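Local atomic coordinates of peptidoglycan glycosyltransferase (Burkholderia ambifaria, PDB entry 5UY7), a protein that belongs to the penicillin-binding proteins and carries a transpeptidase-type domain of the beta-lactamase-like fold along with a dimerisation domain. Residues Met272-Arg285 and Ile332-Tyr345. Residues are numbered along the deposited sequence; the frame is centred on the assembly and turned at random.
Sequences MKPFTVSLALDLHR and IAMTMRPEEMWNMY
Leu-279 and Met-336 illustrate how a thioether side chain packs against a helix; a charged tie follows just beyond that helix. With CG anti to the backbone N (chi1 -177°), Leu-279 sends CD2 against the 338-345 helix, 3.7 Å from Met-344 CB, while its CG lies 3.6 Å from Met-336 SD. The Met-336 chain bends at its last torsion (chi3 -74°), laying CE by Thr-276 O. Packing is tightest where Ala-280 CB meets Ile-332 CG2 at 3.4 Å, shorter than usual for two carbons. A water links Tyr-345 OH and Thr-276 OG1, donating to the latter, which also bonds Ser-381 O.

Toward solvent the contact turns polar. Arg-285, whose backbone N closes the Schellman motif around His-284, meets the Glu-340 carboxylate through both terminal nitrogens: NH2 reaches OE2 at 2.8 Å and NH1 reaches OE1 at 3.0 Å, both on syn sides, the two planes 31° apart. NH1 also donates to Thr-335 O, and Arg-337 N holds OE1 from its anti side, which should restrict the carboxylate's rotation. Such packing belongs to the helical part of a penicillin-binding transpeptidase domain, around the helix that begins at a probable SxxK motif containing Lys-273.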
loop_
_atom_site.group_PDB
_atom_site.type_symbol
_atom_site.label_atom_id
_atom_site.label_comp_id
_atom_site.label_asym_id
_atom_site.label_seq_id
_atom_site.Cartn_x
_atom_site.Cartn_y
_atom_site.Cartn_z
ATOM N N MET A 272 2.420 -0.203 5.412
ATOM C CA MET A 272 3.594 0.661 5.468
ATOM C C MET A 272 4.911 -0.098 5.430
ATOM O O MET A 272 5.950 0.540 5.236
ATOM C CB MET A 272 3.581 1.521 6.730
ATOM C CG MET A 272 2.450 2.526 6.780
ATOM S SD MET A 272 2.334 3.590 5.329
ATOM C CE MET A 272 3.903 4.453 5.444
ATOM N N LYS A 273 4.903 -1.416 5.643
ATOM C CA LYS A 273 6.171 -2.137 5.738
ATOM C C LYS A 273 7.031 -1.969 4.489
ATOM O O LYS A 273 8.262 -1.822 4.635
ATOM C CB LYS A 273 5.898 -3.615 6.057
ATOM C CG LYS A 273 5.377 -3.805 7.476
ATOM C CD LYS A 273 4.771 -5.196 7.739
ATOM C CE LYS A 273 4.384 -5.292 9.200
ATOM N NZ LYS A 273 3.486 -6.465 9.537
ATOM N N PRO A 274 6.485 -1.945 3.268
ATOM C CA PRO A 274 7.347 -1.710 2.101
ATOM C C PRO A 274 8.039 -0.361 2.112
ATOM O O PRO A 274 9.107 -0.241 1.505
ATOM C CB PRO A 274 6.377 -1.829 0.922
ATOM C CG PRO A 274 5.349 -2.774 1.422
ATOM C CD PRO A 274 5.136 -2.379 2.841
ATOM N N PHE A 275 7.464 0.659 2.759
ATOM C CA PHE A 275 8.128 1.961 2.780
ATOM C C PHE A 275 9.258 1.988 3.794
ATOM O O PHE A 275 10.288 2.627 3.560
ATOM C CB PHE A 275 7.119 3.081 3.063
ATOM C CG PHE A 275 6.136 3.271 1.947
ATOM C CD1 PHE A 275 6.545 3.807 0.738
ATOM C CD2 PHE A 275 4.815 2.872 2.089
ATOM C CE1 PHE A 275 5.654 3.953 -0.319
ATOM C CE2 PHE A 275 3.916 3.018 1.036
ATOM C CZ PHE A 275 4.341 3.563 -0.169
ATOM N N THR A 276 9.077 1.313 4.931
ATOM C CA THR A 276 10.180 1.140 5.872
ATOM C C THR A 276 11.380 0.515 5.178
ATOM O O THR A 276 12.515 0.997 5.301
ATOM C CB THR A 276 9.730 0.258 7.037
ATOM O OG1 THR A 276 8.645 0.897 7.721
ATOM C CG2 THR A 276 10.872 0.035 8.020
ATOM N N VAL A 277 11.126 -0.556 4.419
ATOM C CA VAL A 277 12.188 -1.259 3.718
ATOM C C VAL A 277 12.729 -0.404 2.583
ATOM O O VAL A 277 13.951 -0.306 2.399
ATOM C CB VAL A 277 11.671 -2.621 3.221
ATOM C CG1 VAL A 277 12.614 -3.208 2.179
ATOM C CG2 VAL A 277 11.498 -3.567 4.397
ATOM N N SER A 278 11.842 0.249 1.814
ATOM C CA SER A 278 12.302 1.121 0.733
ATOM C C SER A 278 13.304 2.150 1.240
ATOM O O SER A 278 14.359 2.366 0.629
ATOM C CB SER A 278 11.120 1.837 0.076
ATOM O OG SER A 278 10.287 0.940 -0.635
ATOM N N LEU A 279 12.983 2.813 2.352
ATOM C CA LEU A 279 13.872 3.868 2.830
ATOM C C LEU A 279 15.214 3.305 3.282
ATOM O O LEU A 279 16.262 3.878 2.972
ATOM C CB LEU A 279 13.205 4.648 3.969
ATOM C CG LEU A 279 14.019 5.834 4.489
ATOM C CD1 LEU A 279 14.267 6.873 3.396
ATOM C CD2 LEU A 279 13.307 6.450 5.691
ATOM N N ALA A 280 15.210 2.181 4.010
ATOM C CA ALA A 280 16.479 1.607 4.462
ATOM C C ALA A 280 17.344 1.164 3.285
ATOM O O ALA A 280 18.576 1.304 3.320
ATOM C CB ALA A 280 16.213 0.438 5.412
ATOM N N LEU A 281 16.726 0.620 2.235
ATOM C CA LEU A 281 17.478 0.334 1.012
ATOM C C LEU A 281 18.031 1.614 0.395
ATOM O O LEU A 281 19.210 1.681 0.017
ATOM C CB LEU A 281 16.582 -0.384 -0.003
ATOM C CG LEU A 281 16.115 -1.782 0.407
ATOM C CD1 LEU A 281 15.029 -2.264 -0.555
ATOM C CD2 LEU A 281 17.313 -2.733 0.376
ATOM N N ASP A 282 17.184 2.642 0.280
ATOM C CA ASP A 282 17.578 3.873 -0.391
ATOM C C ASP A 282 18.707 4.577 0.352
ATOM O O ASP A 282 19.576 5.202 -0.270
ATOM C CB ASP A 282 16.365 4.796 -0.519
ATOM C CG ASP A 282 16.301 5.505 -1.855
ATOM O OD1 ASP A 282 16.483 4.836 -2.898
ATOM O OD2 ASP A 282 16.066 6.729 -1.853
ATOM N N LEU A 283 18.700 4.504 1.684
ATOM C CA LEU A 283 19.757 5.095 2.497
ATOM C C LEU A 283 20.984 4.204 2.595
ATOM O O LEU A 283 21.948 4.585 3.272
ATOM C CB LEU A 283 19.225 5.406 3.900
ATOM C CG LEU A 283 18.146 6.488 3.924
ATOM C CD1 LEU A 283 17.562 6.676 5.320
ATOM C CD2 LEU A 283 18.742 7.792 3.411
ATOM N N HIS A 284 20.970 3.043 1.935
ATOM C CA HIS A 284 22.073 2.085 1.937
ATOM C C HIS A 284 22.317 1.484 3.318
ATOM O O HIS A 284 23.413 0.987 3.592
ATOM C CB HIS A 284 23.362 2.720 1.389
ATOM C CG HIS A 284 23.162 3.467 0.103
ATOM N ND1 HIS A 284 22.759 2.848 -1.061
ATOM C CD2 HIS A 284 23.297 4.781 -0.197
ATOM C CE1 HIS A 284 22.661 3.746 -2.025
ATOM N NE2 HIS A 284 22.982 4.928 -1.528
ATOM N N ARG A 285 21.308 1.505 4.201
ATOM C CA ARG A 285 21.464 0.889 5.519
ATOM C C ARG A 285 21.403 -0.632 5.444
ATOM O O ARG A 285 22.062 -1.323 6.233
ATOM C CB ARG A 285 20.385 1.399 6.482
ATOM C CG ARG A 285 20.350 2.912 6.644
ATOM C CD ARG A 285 21.553 3.452 7.433
ATOM N NE ARG A 285 21.799 4.834 7.030
ATOM C CZ ARG A 285 21.085 5.866 7.466
ATOM N NH1 ARG A 285 20.126 5.671 8.358
ATOM N NH2 ARG A 285 21.324 7.088 7.012
ATOM N N ILE A 332 14.795 -3.071 11.073
ATOM C CA ILE A 332 15.219 -2.262 9.937
ATOM C C ILE A 332 15.001 -0.781 10.231
ATOM O O ILE A 332 15.869 0.057 9.958
ATOM C CB ILE A 332 14.474 -2.728 8.674
ATOM C CG1 ILE A 332 14.959 -4.124 8.278
ATOM C CG2 ILE A 332 14.664 -1.746 7.544
ATOM C CD1 ILE A 332 14.096 -4.765 7.158
ATOM N N ALA A 333 13.857 -0.439 10.832
ATOM C CA ALA A 333 13.600 0.955 11.180
ATOM C C ALA A 333 14.644 1.502 12.143
ATOM O O ALA A 333 14.970 2.694 12.087
ATOM C CB ALA A 333 12.207 1.096 11.798
ATOM N N MET A 334 15.175 0.660 13.031
ATOM C CA MET A 334 16.139 1.146 14.012
ATOM C C MET A 334 17.494 1.496 13.401
ATOM O O MET A 334 18.320 2.099 14.093
ATOM C CB MET A 334 16.302 0.116 15.133
ATOM C CG MET A 334 15.045 -0.067 15.984
ATOM S SD MET A 334 14.543 1.428 16.871
ATOM C CE MET A 334 13.174 1.989 15.873
ATOM N N THR A 335 17.733 1.150 12.134
ATOM C CA THR A 335 18.912 1.622 11.423
ATOM C C THR A 335 18.757 3.048 10.921
ATOM O O THR A 335 19.698 3.579 10.327
ATOM C CB THR A 335 19.246 0.710 10.231
ATOM O OG1 THR A 335 18.292 0.910 9.183
ATOM C CG2 THR A 335 19.244 -0.758 10.642
ATOM N N MET A 336 17.603 3.679 11.143
ATOM C CA MET A 336 17.335 5.007 10.610
ATOM C C MET A 336 16.945 5.959 11.731
ATOM O O MET A 336 16.612 5.543 12.842
ATOM C CB MET A 336 16.242 4.934 9.534
ATOM C CG MET A 336 16.675 4.042 8.378
ATOM S SD MET A 336 15.400 3.876 7.124
ATOM C CE MET A 336 14.254 2.780 7.947
ATOM N N ARG A 337 17.043 7.256 11.434
ATOM C CA ARG A 337 16.724 8.314 12.381
ATOM C C ARG A 337 15.281 8.759 12.192
ATOM O O ARG A 337 14.742 8.669 11.088
ATOM C CB ARG A 337 17.645 9.512 12.179
ATOM N N PRO A 338 14.649 9.252 13.259
ATOM C CA PRO A 338 13.288 9.799 13.114
ATOM C C PRO A 338 13.165 10.828 12.004
ATOM O O PRO A 338 12.216 10.765 11.212
ATOM C CB PRO A 338 13.029 10.414 14.497
ATOM C CG PRO A 338 13.821 9.564 15.420
ATOM C CD PRO A 338 15.075 9.192 14.666
ATOM N N GLU A 339 14.115 11.765 11.912
ATOM C CA GLU A 339 14.047 12.775 10.861
ATOM C C GLU A 339 14.060 12.139 9.476
ATOM O O GLU A 339 13.360 12.604 8.569
ATOM C CB GLU A 339 15.202 13.766 11.013
ATOM C CG GLU A 339 15.150 14.898 10.005
ATOM C CD GLU A 339 16.226 15.930 10.237
ATOM O OE1 GLU A 339 17.191 15.624 10.971
ATOM O OE2 GLU A 339 16.110 17.048 9.688
ATOM N N GLU A 340 14.840 11.068 9.294
ATOM C CA GLU A 340 14.897 10.402 7.995
ATOM C C GLU A 340 13.556 9.778 7.642
ATOM O O GLU A 340 13.064 9.922 6.515
ATOM C CB GLU A 340 15.995 9.333 7.993
ATOM C CG GLU A 340 17.391 9.911 7.980
ATOM C CD GLU A 340 18.471 8.880 8.234
ATOM O OE1 GLU A 340 18.196 7.853 8.889
ATOM O OE2 GLU A 340 19.611 9.111 7.782
ATOM N N MET A 341 12.943 9.079 8.597
ATOM C CA MET A 341 11.669 8.432 8.317
ATOM C C MET A 341 10.559 9.463 8.129
ATOM O O MET A 341 9.711 9.312 7.241
ATOM C CB MET A 341 11.324 7.449 9.437
ATOM C CG MET A 341 12.338 6.307 9.565
ATOM S SD MET A 341 11.785 5.005 10.691
ATOM C CE MET A 341 10.417 4.311 9.768
ATOM N N TRP A 342 10.561 10.523 8.941
ATOM C CA TRP A 342 9.559 11.575 8.786
ATOM C C TRP A 342 9.663 12.238 7.420
ATOM O O TRP A 342 8.644 12.509 6.773
ATOM C CB TRP A 342 9.713 12.622 9.897
ATOM C CG TRP A 342 8.660 13.699 9.875
ATOM C CD1 TRP A 342 7.514 13.739 10.620
ATOM C CD2 TRP A 342 8.662 14.900 9.080
ATOM N NE1 TRP A 342 6.799 14.876 10.329
ATOM C CE2 TRP A 342 7.480 15.605 9.389
ATOM C CE3 TRP A 342 9.539 15.436 8.125
ATOM C CZ2 TRP A 342 7.156 16.828 8.792
ATOM C CZ3 TRP A 342 9.214 16.654 7.530
ATOM C CH2 TRP A 342 8.031 17.332 7.866
ATOM N N ASN A 343 10.880 12.526 6.964
ATOM C CA ASN A 343 11.006 13.116 5.638
ATOM C C ASN A 343 10.498 12.173 4.559
ATOM O O ASN A 343 9.911 12.622 3.568
ATOM C CB ASN A 343 12.447 13.532 5.366
ATOM C CG ASN A 343 12.715 14.953 5.821
ATOM O OD1 ASN A 343 12.212 15.919 5.227
ATOM N ND2 ASN A 343 13.466 15.090 6.899
ATOM N N MET A 344 10.709 10.864 4.727
ATOM C CA MET A 344 10.171 9.912 3.761
ATOM C C MET A 344 8.651 9.921 3.790
ATOM O O MET A 344 8.007 9.962 2.738
ATOM C CB MET A 344 10.713 8.501 4.027
ATOM C CG MET A 344 10.228 7.451 3.035
ATOM S SD MET A 344 8.645 6.688 3.506
ATOM C CE MET A 344 9.147 5.782 4.973
ATOM N N TYR A 345 8.057 9.883 4.992
ATOM C CA TYR A 345 6.597 9.925 5.088
ATOM C C TYR A 345 6.042 11.180 4.440
ATOM O O TYR A 345 4.976 11.155 3.808
ATOM C CB TYR A 345 6.144 9.883 6.546
ATOM C CG TYR A 345 6.413 8.591 7.260
ATOM C CD1 TYR A 345 6.310 7.365 6.609
ATOM C CD2 TYR A 345 6.757 8.603 8.599
ATOM C CE1 TYR A 345 6.561 6.182 7.289
ATOM C CE2 TYR A 345 6.998 7.447 9.274
ATOM C CZ TYR A 345 6.906 6.241 8.628
ATOM O OH TYR A 345 7.171 5.099 9.346
HETATM O O HOH W 1 6.607 2.824 7.938
#